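Local structure of glutamate--tRNA ligase (Elizabethkingia anophelis, 6B1Z) at residues Asp52-Thr55 against Gln56-Val59; Arg96-Tyr99 against Asp100-Glu104; Ile216-Glu220 against Met221-His225. The protein catalyses the ATP-dependent attachment of glutamate to its cognate tRNA, as a class I aminoacyl-tRNA synthetase. One frame throughout, in Å; residues are numbered along the deposited sequence.

Interaction 1: residues Asp52-Thr55 against Gln56-Val59; sequences DTDT and QRYV
The carboxylate of Asp-54 lies at the edge of the Arg-57 guanidinium, near its plane, and the two planes are turned 52° apart. The charged atoms do not close on each other: OD2 of Asp-54 is 4.3 Å from NH1 of Arg-57, beyond a salt bridge. What OD2 does touch is the aliphatic part of the arginine, with CD of Arg-57 at 3.3 Å. OD1 of Asp-54 packs against CG of Gln-56, at 3.6 Å. A chi1 of -164° swings the Asp-54 carboxylate away from its own amide and toward the side chains of Gln-56 and Arg-57, and the Arg-57 chain bends at chi3 (53°), turning the guanidinium aside so that CD, not a nitrogen, meets OD2. The backbone itself turns here. Arg-57 N donates to Asp-54 O at 3.0 Å, and Tyr-58 N makes a weak bond of 3.4 Å to Thr-55 O, the pattern of a short 3-10 turn. Asp-54 itself centres an inverse gamma turn. Tyr-210 of helix 210-220 touches both Asp-54 and Arg-57. The acid and base are therefore probably coupled by loose electrostatic attraction, while main-chain bonds define the turn between strand 45-48 and helix 62-73.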
loop_
_atom_site.group_PDB
_atom_site.type_symbol
_atom_site.label_atom_id
_atom_site.label_comp_id
_atom_site.label_asym_id
_atom_site.label_seq_id
_atom_site.Cartn_x
_atom_site.Cartn_y
_atom_site.Cartn_z
ATOM N N ASP A 52 -4.330 9.039 -17.709
ATOM C CA ASP A 52 -5.423 9.980 -17.501
ATOM C C ASP A 52 -6.257 10.213 -18.757
ATOM O O ASP A 52 -6.781 11.312 -18.953
ATOM C CB ASP A 52 -4.895 11.316 -16.960
ATOM C CG ASP A 52 -3.946 12.020 -17.927
ATOM O OD1 ASP A 52 -3.373 11.344 -18.808
ATOM O OD2 ASP A 52 -3.773 13.254 -17.792
ATOM N N THR A 53 -6.433 9.193 -19.609
ATOM C CA THR A 53 -7.316 9.379 -20.761
ATOM C C THR A 53 -8.793 9.191 -20.432
ATOM O O THR A 53 -9.643 9.630 -21.214
ATOM C CB THR A 53 -6.961 8.434 -21.912
ATOM O OG1 THR A 53 -6.973 7.078 -21.455
ATOM C CG2 THR A 53 -5.595 8.782 -22.490
ATOM N N ASP A 54 -9.127 8.545 -19.314
ATOM C CA ASP A 54 -10.534 8.378 -18.937
ATOM C C ASP A 54 -10.930 9.578 -18.080
ATOM O O ASP A 54 -10.980 9.524 -16.848
ATOM C CB ASP A 54 -10.757 7.052 -18.220
ATOM C CG ASP A 54 -12.227 6.666 -18.155
ATOM O OD1 ASP A 54 -13.069 7.442 -18.651
ATOM O OD2 ASP A 54 -12.535 5.586 -17.609
ATOM N N THR A 55 -11.219 10.681 -18.773
ATOM C CA THR A 55 -11.411 11.975 -18.126
ATOM C C THR A 55 -12.540 11.958 -17.101
ATOM O O THR A 55 -12.488 12.699 -16.113
ATOM C CB THR A 55 -11.680 13.042 -19.189
ATOM O OG1 THR A 55 -10.786 12.852 -20.293
ATOM C CG2 THR A 55 -11.478 14.437 -18.617
ATOM N N GLN A 56 -13.562 11.127 -17.303
ATOM C CA GLN A 56 -14.705 11.163 -16.401
ATOM C C GLN A 56 -14.480 10.377 -15.113
ATOM O O GLN A 56 -15.326 10.443 -14.214
ATOM C CB GLN A 56 -15.964 10.654 -17.113
ATOM C CG GLN A 56 -15.976 9.171 -17.437
ATOM C CD GLN A 56 -17.197 8.774 -18.249
ATOM O OE1 GLN A 56 -17.493 9.380 -19.281
ATOM N NE2 GLN A 56 -17.920 7.763 -17.780
ATOM N N ARG A 57 -13.373 9.648 -14.991
ATOM C CA ARG A 57 -13.036 8.970 -13.749
ATOM C C ARG A 57 -11.932 9.687 -12.980
ATOM O O ARG A 57 -11.449 9.163 -11.968
ATOM C CB ARG A 57 -12.636 7.519 -14.028
ATOM C CG ARG A 57 -13.792 6.660 -14.527
ATOM C CD ARG A 57 -13.452 5.176 -14.500
ATOM N NE ARG A 57 -12.971 4.742 -13.189
ATOM C CZ ARG A 57 -11.719 4.371 -12.939
ATOM N NH1 ARG A 57 -10.818 4.369 -13.914
ATOM N NH2 ARG A 57 -11.369 3.996 -11.714
ATOM N N TYR A 58 -11.540 10.877 -13.428
ATOM C CA TYR A 58 -10.431 11.599 -12.822
ATOM C C TYR A 58 -10.804 12.103 -11.433
ATOM O O TYR A 58 -11.914 12.587 -11.206
ATOM C CB TYR A 58 -10.025 12.768 -13.719
ATOM C CG TYR A 58 -9.147 13.800 -13.049
ATOM C CD1 TYR A 58 -7.792 13.562 -12.845
ATOM C CD2 TYR A 58 -9.671 15.020 -12.635
ATOM C CE1 TYR A 58 -6.985 14.505 -12.238
ATOM C CE2 TYR A 58 -8.872 15.971 -12.027
ATOM C CZ TYR A 58 -7.529 15.707 -11.832
ATOM O OH TYR A 58 -6.728 16.649 -11.229
ATOM N N VAL A 59 -9.869 11.978 -10.499
ATOM C CA VAL A 59 -10.036 12.462 -9.136
ATOM C C VAL A 59 -8.972 13.526 -8.896
ATOM O O VAL A 59 -7.776 13.231 -8.986
ATOM C CB VAL A 59 -9.915 11.328 -8.106
ATOM C CG1 VAL A 59 -10.090 11.873 -6.692
ATOM C CG2 VAL A 59 -10.932 10.236 -8.399
#

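Interaction 2: residues Arg96-Tyr99 against Asp100-Glu104; sequences RDIY and DRYTE. With FMT (formic acid), chain B; EDO (1,2-ethanediol), chain S.
Arg-96 and Asp-100, one helical turn apart, meet at an angle, their guanidinium and carboxylate planes 52° from each other. The salt bridge is long, NH1 of Arg-96 to OD1 of Asp-100 at 3.6 Å, and the carboxylate also rests against the arginine chain, OD2 of Asp-100 lying 3.6 Å from CG of Arg-96. NH2 of Arg-96 has a separate partner in the carbonyl of Asp-205. The same OD2 of Asp-100 accepts a 2.6 Å hydrogen bond from a water that also donates weakly to OD1 of Asp-97; this shared water probably eases the proximity of two like charges. Ile-98 and Tyr-102 run side by side and point the same way, with CG2 of Ile-98 3.8 Å from CE2 of Tyr-102. That methyl stands anti to the backbone N of Ile-98 while CG1 is at chi1 -63°, which turns CG2 along the helix to the ring. The Arg-101 guanidinium has CA of Ile-98 over one face. Backbone bonds, such as Thr-103 N to Tyr-99 O at 2.8 Å, confirm the alpha-helical spacing. The arrangement is that of an amphipathic surface helix: i to i+4 ion pairing on one flank, and Ile-98, Tyr-99 and Tyr-102 packed on Ile-216 of helix 210-220.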
loop_
_atom_site.group_PDB
_atom_site.type_symbol
_atom_site.label_atom_id
_atom_site.label_comp_id
_atom_site.label_asym_id
_atom_site.label_seq_id
_atom_site.Cartn_x
_atom_site.Cartn_y
_atom_site.Cartn_z
ATOM N N ARG A 96 -2.151 13.044 -27.735
ATOM C CA ARG A 96 -3.161 12.746 -28.753
ATOM C C ARG A 96 -2.563 12.665 -30.158
ATOM O O ARG A 96 -2.982 11.818 -30.957
ATOM C CB ARG A 96 -4.289 13.778 -28.707
ATOM C CG ARG A 96 -5.061 13.863 -30.023
ATOM C CD ARG A 96 -6.213 14.853 -29.978
ATOM N NE ARG A 96 -7.329 14.372 -29.169
ATOM C CZ ARG A 96 -8.184 13.426 -29.552
ATOM N NH1 ARG A 96 -8.055 12.837 -30.737
ATOM N NH2 ARG A 96 -9.170 13.068 -28.748
ATOM N N ASP A 97 -1.582 13.520 -30.483
ATOM C CA ASP A 97 -1.022 13.479 -31.837
ATOM C C ASP A 97 -0.292 12.160 -32.095
ATOM O O ASP A 97 -0.339 11.626 -33.215
ATOM C CB ASP A 97 -0.100 14.675 -32.064
ATOM C CG ASP A 97 -0.863 15.928 -32.449
ATOM O OD1 ASP A 97 -2.100 15.959 -32.254
ATOM O OD2 ASP A 97 -0.230 16.878 -32.956
ATOM N N ILE A 98 0.382 11.620 -31.075
ATOM C CA ILE A 98 0.999 10.298 -31.186
ATOM C C ILE A 98 -0.066 9.245 -31.440
ATOM O O ILE A 98 0.078 8.376 -32.315
ATOM C CB ILE A 98 1.813 9.977 -29.915
ATOM C CG1 ILE A 98 2.952 10.979 -29.754
ATOM C CG2 ILE A 98 2.351 8.558 -29.960
ATOM C CD1 ILE A 98 3.606 10.980 -28.375
ATOM N N TYR A 99 -1.151 9.299 -30.671
ATOM C CA TYR A 99 -2.191 8.289 -30.821
ATOM C C TYR A 99 -2.851 8.380 -32.191
ATOM O O TYR A 99 -3.179 7.350 -32.798
ATOM C CB TYR A 99 -3.229 8.439 -29.715
ATOM C CG TYR A 99 -2.674 8.275 -28.314
ATOM C CD1 TYR A 99 -1.682 7.337 -28.021
ATOM C CD2 TYR A 99 -3.137 9.082 -27.287
ATOM C CE1 TYR A 99 -1.186 7.209 -26.704
ATOM C CE2 TYR A 99 -2.655 8.966 -25.993
ATOM C CZ TYR A 99 -1.684 8.039 -25.710
ATOM O OH TYR A 99 -1.216 7.958 -24.417
ATOM N N ASP A 100 -3.061 9.601 -32.693
ATOM C CA ASP A 100 -3.669 9.762 -34.015
ATOM C C ASP A 100 -2.820 9.111 -35.098
ATOM O O ASP A 100 -3.350 8.474 -36.017
ATOM C CB ASP A 100 -3.857 11.245 -34.327
ATOM C CG ASP A 100 -4.983 11.875 -33.536
ATOM O OD1 ASP A 100 -5.741 11.161 -32.850
ATOM O OD2 ASP A 100 -5.085 13.124 -33.589
ATOM N N ARG A 101 -1.500 9.259 -35.001
ATOM C CA ARG A 101 -0.591 8.642 -35.960
ATOM C C ARG A 101 -0.790 7.131 -36.003
ATOM O O ARG A 101 -0.892 6.536 -37.086
ATOM C CB ARG A 101 0.852 9.013 -35.585
ATOM C CG ARG A 101 1.953 8.356 -36.398
ATOM C CD ARG A 101 3.269 9.154 -36.303
ATOM N NE ARG A 101 4.047 8.870 -35.097
ATOM C CZ ARG A 101 4.270 9.744 -34.116
ATOM N NH1 ARG A 101 3.778 10.977 -34.183
ATOM N NH2 ARG A 101 4.997 9.385 -33.063
ATOM N N TYR A 102 -0.885 6.498 -34.830
ATOM C CA TYR A 102 -0.988 5.046 -34.780
ATOM C C TYR A 102 -2.402 4.551 -35.014
ATOM O O TYR A 102 -2.578 3.416 -35.477
ATOM C CB TYR A 102 -0.416 4.543 -33.456
ATOM C CG TYR A 102 1.078 4.768 -33.431
ATOM C CD1 TYR A 102 1.877 4.307 -34.466
ATOM C CD2 TYR A 102 1.680 5.498 -32.414
ATOM C CE1 TYR A 102 3.237 4.523 -34.471
ATOM C CE2 TYR A 102 3.041 5.714 -32.410
ATOM C CZ TYR A 102 3.813 5.223 -33.437
ATOM O OH TYR A 102 5.171 5.442 -33.438
ATOM N N THR A 103 -3.410 5.379 -34.748
ATOM C CA THR A 103 -4.759 5.040 -35.188
ATOM C C THR A 103 -4.821 4.939 -36.712
ATOM O O THR A 103 -5.395 3.989 -37.259
ATOM C CB THR A 103 -5.748 6.081 -34.659
ATOM O OG1 THR A 103 -5.815 5.984 -33.234
ATOM C CG2 THR A 103 -7.136 5.858 -35.234
ATOM N N GLU A 104 -4.216 5.903 -37.416
ATOM C CA GLU A 104 -4.162 5.830 -38.875
ATOM C C GLU A 104 -3.448 4.558 -39.329
ATOM O O GLU A 104 -3.881 3.901 -40.289
ATOM C CB GLU A 104 -3.472 7.078 -39.440
ATOM C CG GLU A 104 -3.385 7.087 -40.963
ATOM C CD GLU A 104 -2.500 8.197 -41.503
ATOM O OE1 GLU A 104 -1.994 9.006 -40.696
ATOM O OE2 GLU A 104 -2.309 8.253 -42.738
HETATM C C FMT B . -1.711 17.255 -29.012
HETATM O O1 FMT B . -1.249 16.141 -29.254
HETATM O O2 FMT B . -1.434 17.913 -28.010
HETATM C C1 EDO S . -2.429 21.146 -32.580
HETATM O O1 EDO S . -2.769 20.247 -31.518
HETATM C C2 EDO S . -1.278 20.553 -33.381
HETATM O O2 EDO S . -1.543 19.168 -33.632
HETATM O O HOH W 1 -3.336 14.535 -34.970
#

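Interaction 3: residues Ile216-Glu220 against Met221-His225; sequences IDDHE and MKITH. With EDO (1,2-ethanediol), chain V.
A Schellman motif ends helix 210-220 here, with Lys-222 as the C-prime residue in a left-handed backbone conformation (phi 57°). Its two defining bonds are nested: Ile-223 N reaches back to Asp-218 O at 2.9 Å, in the carbonyl plane, whereas the tighter loop inside it brings Lys-222 N to His-219 O, at 3.1 Å, from well above the plane of that carbonyl. One step earlier, Met-221 N still makes the regular helical bond to Asp-217 O. Water extends the cap. One molecule donates to both Asp-218 O and Ile-223 O, the latter at 2.7 Å, so Asp-218 O receives a second hydrogen bond. Another donates to His-219 O and accepts from NZ of Lys-222 at 3.1 Å; the bend of the lysine at chi4 (-58°) carries the amine to this water.

The side chains of Asp-218 and Ile-223 meet across the turn at an oblique angle, OD2 of Asp-218 lying 3.7 Å from CG1 of Ile-223. OD1 of Asp-218 accepts a 2.7 Å hydrogen bond from O2 of an ethanediol that probably came from the crystallisation liquor. OD2 forms salt bridges with Arg-15 and Arg-49, which probably offset the charge of this buried acid. Met-221 lays CG 3.2 Å from Asp-217 O, its chain extended beyond that carbon.

Asp-217 is held by Arg-95, Gln-92 and Tyr-99, the last on helix 96-106, which lies against this helix. Beyond the cap, Thr-224 is hydrogen-bonded through its backbone to Arg-13 and Glu-252, and Ile-223 touches Arg-15, so the chain leaves the helix alongside strand 13-16 and enters strand 225-229.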
loop_
_atom_site.group_PDB
_atom_site.type_symbol
_atom_site.label_atom_id
_atom_site.label_comp_id
_atom_site.label_asym_id
_atom_site.label_seq_id
_atom_site.Cartn_x
_atom_site.Cartn_y
_atom_site.Cartn_z
ATOM N N ILE A 216 0.840 1.429 -27.451
ATOM C CA ILE A 216 1.514 2.514 -28.173
ATOM C C ILE A 216 2.614 3.109 -27.308
ATOM O O ILE A 216 3.759 3.285 -27.751
ATOM C CB ILE A 216 0.505 3.598 -28.591
ATOM C CG1 ILE A 216 -0.399 3.092 -29.733
ATOM C CG2 ILE A 216 1.238 4.921 -28.973
ATOM C CD1 ILE A 216 -1.633 3.943 -29.944
ATOM N N ASP A 217 2.287 3.406 -26.054
ATOM C CA ASP A 217 3.269 4.097 -25.225
ATOM C C ASP A 217 4.363 3.175 -24.709
ATOM O O ASP A 217 5.491 3.635 -24.501
ATOM C CB ASP A 217 2.577 4.807 -24.063
ATOM C CG ASP A 217 1.759 6.019 -24.515
ATOM O OD1 ASP A 217 1.977 6.526 -25.646
ATOM O OD2 ASP A 217 0.909 6.472 -23.727
ATOM N N ASP A 218 4.068 1.898 -24.472
ATOM C CA ASP A 218 5.141 0.972 -24.126
ATOM C C ASP A 218 6.123 0.831 -25.282
ATOM O O ASP A 218 7.339 0.762 -25.073
ATOM C CB ASP A 218 4.561 -0.377 -23.701
ATOM C CG ASP A 218 3.863 -0.295 -22.364
ATOM O OD1 ASP A 218 3.101 -1.220 -22.028
ATOM O OD2 ASP A 218 4.093 0.724 -21.651
ATOM N N HIS A 219 5.619 0.831 -26.516
ATOM C CA HIS A 219 6.501 0.828 -27.676
ATOM C C HIS A 219 7.310 2.119 -27.761
ATOM O O HIS A 219 8.546 2.081 -27.860
ATOM C CB HIS A 219 5.666 0.619 -28.942
ATOM C CG HIS A 219 6.472 0.637 -30.204
ATOM N ND1 HIS A 219 7.290 -0.407 -30.579
ATOM C CD2 HIS A 219 6.587 1.574 -31.171
ATOM C CE1 HIS A 219 7.873 -0.114 -31.728
ATOM N NE2 HIS A 219 7.466 1.084 -32.109
ATOM N N GLU A 220 6.628 3.275 -27.724
ATOM C CA GLU A 220 7.311 4.554 -27.891
ATOM C C GLU A 220 8.327 4.810 -26.783
ATOM O O GLU A 220 9.393 5.395 -27.038
ATOM C CB GLU A 220 6.295 5.699 -27.938
ATOM C CG GLU A 220 5.415 5.696 -29.183
ATOM C CD GLU A 220 6.202 5.802 -30.473
ATOM O OE1 GLU A 220 6.589 6.928 -30.845
ATOM O OE2 GLU A 220 6.439 4.759 -31.117
ATOM N N MET A 221 8.015 4.403 -25.552
ATOM C CA MET A 221 8.902 4.648 -24.417
ATOM C C MET A 221 9.920 3.531 -24.230
ATOM O O MET A 221 10.658 3.541 -23.236
ATOM C CB MET A 221 8.086 4.838 -23.137
ATOM C CG MET A 221 7.136 6.026 -23.204
ATOM S SD MET A 221 6.265 6.311 -21.656
ATOM C CE MET A 221 5.461 7.875 -22.056
ATOM N N LYS A 222 9.986 2.590 -25.182
ATOM C CA LYS A 222 11.003 1.538 -25.208
ATOM C C LYS A 222 10.979 0.716 -23.921
ATOM O O LYS A 222 12.021 0.339 -23.376
ATOM C CB LYS A 222 12.397 2.118 -25.490
ATOM C CG LYS A 222 12.440 2.890 -26.836
ATOM C CD LYS A 222 13.848 3.061 -27.362
ATOM C CE LYS A 222 13.861 3.965 -28.591
ATOM N NZ LYS A 222 13.006 3.447 -29.699
ATOM N N ILE A 223 9.768 0.430 -23.443
ATOM C CA ILE A 223 9.583 -0.426 -22.273
ATOM C C ILE A 223 9.988 -1.856 -22.615
ATOM O O ILE A 223 9.616 -2.394 -23.669
ATOM C CB ILE A 223 8.124 -0.362 -21.798
ATOM C CG1 ILE A 223 7.758 1.071 -21.386
ATOM C CG2 ILE A 223 7.869 -1.355 -20.650
ATOM C CD1 ILE A 223 8.674 1.667 -20.310
ATOM N N THR A 224 10.755 -2.481 -21.722
ATOM C CA THR A 224 11.205 -3.857 -21.931
ATOM C C THR A 224 10.419 -4.886 -21.124
ATOM O O THR A 224 10.305 -6.042 -21.559
ATOM C CB THR A 224 12.691 -3.992 -21.583
ATOM O OG1 THR A 224 12.902 -3.694 -20.197
ATOM C CG2 THR A 224 13.548 -3.056 -22.442
ATOM N N HIS A 225 9.907 -4.508 -19.955
ATOM C CA HIS A 225 9.233 -5.438 -19.057
ATOM C C HIS A 225 8.008 -4.748 -18.493
ATOM O O HIS A 225 8.132 -3.697 -17.843
ATOM C CB HIS A 225 10.149 -5.891 -17.914
ATOM C CG HIS A 225 11.339 -6.679 -18.359
ATOM N ND1 HIS A 225 12.436 -6.095 -18.955
ATOM C CD2 HIS A 225 11.610 -8.004 -18.284
ATOM C CE1 HIS A 225 13.332 -7.027 -19.230
ATOM N NE2 HIS A 225 12.858 -8.193 -18.824
HETATM C C1 EDO V . 0.124 -2.857 -22.338
HETATM O O1 EDO V . -1.250 -3.118 -22.633
HETATM C C2 EDO V . 0.975 -3.976 -22.913
HETATM O O2 EDO V . 2.268 -3.460 -23.257
HETATM O O HOH W 2 8.813 -1.717 -26.163
HETATM O O HOH W 3 10.160 2.504 -30.274
#

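All three contacts are local and lie within the class I catalytic domain, but their burial differs. Interactions 1 and 2 are at the surface, whereas interaction 3 is partly buried. Interactions 2 and 3 touch directly: helix 96-106 meets the end of helix 210-220 through, among others, a probable but weak hydrogen bond between Tyr-102 OH and Glu-220 OE2. Interaction 1 touches neither, its nearest atoms being about 5 Å from interaction 2 and about 7 Å from interaction 3, yet it reaches the same helix 210-220 through Tyr-210. Chemically, the exposed turn pairs its charges loosely, the surface helix closes a long salt bridge, and the helix end relies on main-chain capping with carboxylates salt-bridged to arginines.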